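Cupin 2, conserved barrel domain protein (Novosphingobium aromaticivorans DSM 12444, PDB 3ES1) is of unknown function but adopts a cupin-like beta-barrel fold and assembles with a second copy of itself. Local coordinates at residues Asp62-Gly66 and Arg67-Ala71. Residues are numbered along the deposited sequence; the frame is centred on the assembly and turned at random.
Sequences DETDG and RQREA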
loop_
_atom_site.group_PDB
_atom_site.type_symbol
_atom_site.label_atom_id
_atom_site.label_comp_id
_atom_site.label_asym_id
_atom_site.label_seq_id
_atom_site.Cartn_x
_atom_site.Cartn_y
_atom_site.Cartn_z
ATOM N N ASP A 62 -3.835 -14.362 13.319
ATOM C CA ASP A 62 -4.842 -13.447 13.867
ATOM C C ASP A 62 -5.968 -13.304 12.859
ATOM O O ASP A 62 -5.807 -12.694 11.810
ATOM C CB ASP A 62 -4.230 -12.069 14.176
ATOM C CG ASP A 62 -5.240 -11.081 14.732
ATOM O OD1 ASP A 62 -6.389 -11.491 15.004
ATOM O OD2 ASP A 62 -4.893 -9.882 14.868
ATOM N N GLU A 63 -7.095 -13.898 13.226
ATOM C CA GLU A 63 -8.273 -14.038 12.366
ATOM C C GLU A 63 -9.208 -12.836 12.493
ATOM O O GLU A 63 -10.241 -12.770 11.830
ATOM C CB GLU A 63 -8.987 -15.369 12.678
ATOM C CG GLU A 63 -8.143 -16.627 12.362
ATOM C CD GLU A 63 -7.641 -16.685 10.888
ATOM O OE1 GLU A 63 -8.484 -16.360 9.993
ATOM O OE2 GLU A 63 -6.428 -17.054 10.612
ATOM N N THR A 64 -8.840 -11.874 13.325
ATOM C CA THR A 64 -9.605 -10.605 13.408
ATOM C C THR A 64 -9.760 -9.890 12.082
ATOM O O THR A 64 -8.793 -9.739 11.346
ATOM C CB THR A 64 -8.920 -9.578 14.335
ATOM O OG1 THR A 64 -8.522 -10.233 15.539
ATOM C CG2 THR A 64 -9.874 -8.408 14.672
ATOM N N ASP A 65 -10.972 -9.409 11.812
ATOM C CA ASP A 65 -11.184 -8.438 10.724
ATOM C C ASP A 65 -10.529 -7.108 11.080
ATOM O O ASP A 65 -10.856 -6.484 12.085
ATOM C CB ASP A 65 -12.668 -8.230 10.401
ATOM C CG ASP A 65 -12.875 -7.397 9.176
ATOM O OD1 ASP A 65 -12.032 -6.546 8.835
ATOM O OD2 ASP A 65 -13.904 -7.545 8.532
ATOM N N GLY A 66 -9.558 -6.729 10.254
ATOM C CA GLY A 66 -8.740 -5.574 10.483
ATOM C C GLY A 66 -9.533 -4.278 10.489
ATOM O O GLY A 66 -9.101 -3.271 11.049
ATOM N N ARG A 67 -10.729 -4.342 9.919
ATOM C CA ARG A 67 -11.590 -3.176 9.797
ATOM C C ARG A 67 -12.364 -2.989 11.115
ATOM O O ARG A 67 -12.883 -1.932 11.405
ATOM C CB ARG A 67 -12.531 -3.353 8.589
ATOM C CG ARG A 67 -13.561 -2.359 8.429
ATOM C CD ARG A 67 -14.396 -2.657 7.164
ATOM N NE ARG A 67 -13.803 -2.153 5.932
ATOM C CZ ARG A 67 -14.078 -2.595 4.701
ATOM N NH1 ARG A 67 -14.967 -3.548 4.502
ATOM N NH2 ARG A 67 -13.468 -2.073 3.654
ATOM N N GLN A 68 -12.347 -4.022 11.943
ATOM C CA GLN A 68 -13.151 -4.042 13.154
ATOM C C GLN A 68 -12.302 -4.297 14.373
ATOM O O GLN A 68 -12.769 -4.863 15.346
ATOM C CB GLN A 68 -14.223 -5.140 13.078
ATOM C CG GLN A 68 -15.160 -5.055 11.896
ATOM C CD GLN A 68 -16.041 -3.809 11.924
ATOM O OE1 GLN A 68 -16.305 -3.232 12.993
ATOM N NE2 GLN A 68 -16.515 -3.396 10.753
ATOM N N ARG A 69 -11.046 -3.937 14.311
ATOM C CA ARG A 69 -10.126 -4.173 15.409
ATOM C C ARG A 69 -10.223 -3.067 16.445
ATOM O O ARG A 69 -10.228 -1.874 16.117
ATOM C CB ARG A 69 -8.701 -4.280 14.844
ATOM C CG ARG A 69 -7.617 -4.563 15.827
ATOM C CD ARG A 69 -6.227 -4.536 15.157
ATOM N NE ARG A 69 -6.120 -5.311 13.931
ATOM C CZ ARG A 69 -5.993 -6.627 13.907
ATOM N NH1 ARG A 69 -6.039 -7.305 15.052
ATOM N NH2 ARG A 69 -5.841 -7.277 12.762
ATOM N N GLU A 70 -10.322 -3.492 17.698
ATOM C CA GLU A 70 -10.257 -2.587 18.851
ATOM C C GLU A 70 -8.988 -1.765 18.812
ATOM O O GLU A 70 -7.921 -2.220 18.420
ATOM C CB GLU A 70 -10.320 -3.366 20.172
ATOM N N ALA A 71 -9.130 -0.539 19.263
ATOM C CA ALA A 71 -8.003 0.395 19.358
ATOM C C ALA A 71 -6.919 -0.137 20.286
ATOM O O ALA A 71 -7.219 -0.626 21.376
ATOM C CB ALA A 71 -8.505 1.779 19.848
HETATM O O HOH W 1 -6.183 -9.957 11.672
HETATM O O HOH W 2 -16.091 -5.428 8.633
HETATM O O HOH W 3 -9.998 -1.641 12.885
#
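Asp-62 and Arg-69 bridge the two arms of a surface loop joining strands 45-53 and 79-86 of the cupin-like fold. In the salt bridge Arg-69 NH1 lies 2.8 Å from Asp-62 OD2, on its syn lone pair, with the carboxylate and guanidinium planes steeply turned, 69° apart. Arg-69 gets there with CG swung opposite the backbone N (chi1 -178°) and a bend at chi3, while Thr-64 CG2 sits over one face of the guanidinium. The other oxygen, Asp-62 OD1, takes both Thr-64 N (3.0 Å), the Asx-turn bond, and Thr-64 OG1, the backbone N arriving from above the carboxylate plane. Replacing Asp-62 by alanine would probably leave Arg-69 NH1 without its charge mate and Thr-64 N and OG1 without their shared acceptor.

Two N-H groups close the bend: Gln-68 N on the backbone Asp-65 O, and Arg-67 N on the carboxylate oxygen Asp-65 OD1 at 2.8 Å, on the anti side, 33° out of the carboxylate plane. That same oxygen pairs with Arg-16, while Arg-67 gives NH1 to Asp-33 and NE to the carbonyl of Leu-49. Arg-69 NE bonds to Thr-52 OG1. Water 1, in the guanidinium plane, accepts from Arg-69 NH2 at 2.9 Å and donates to the carbonyls of Asp-62 and Thr-64.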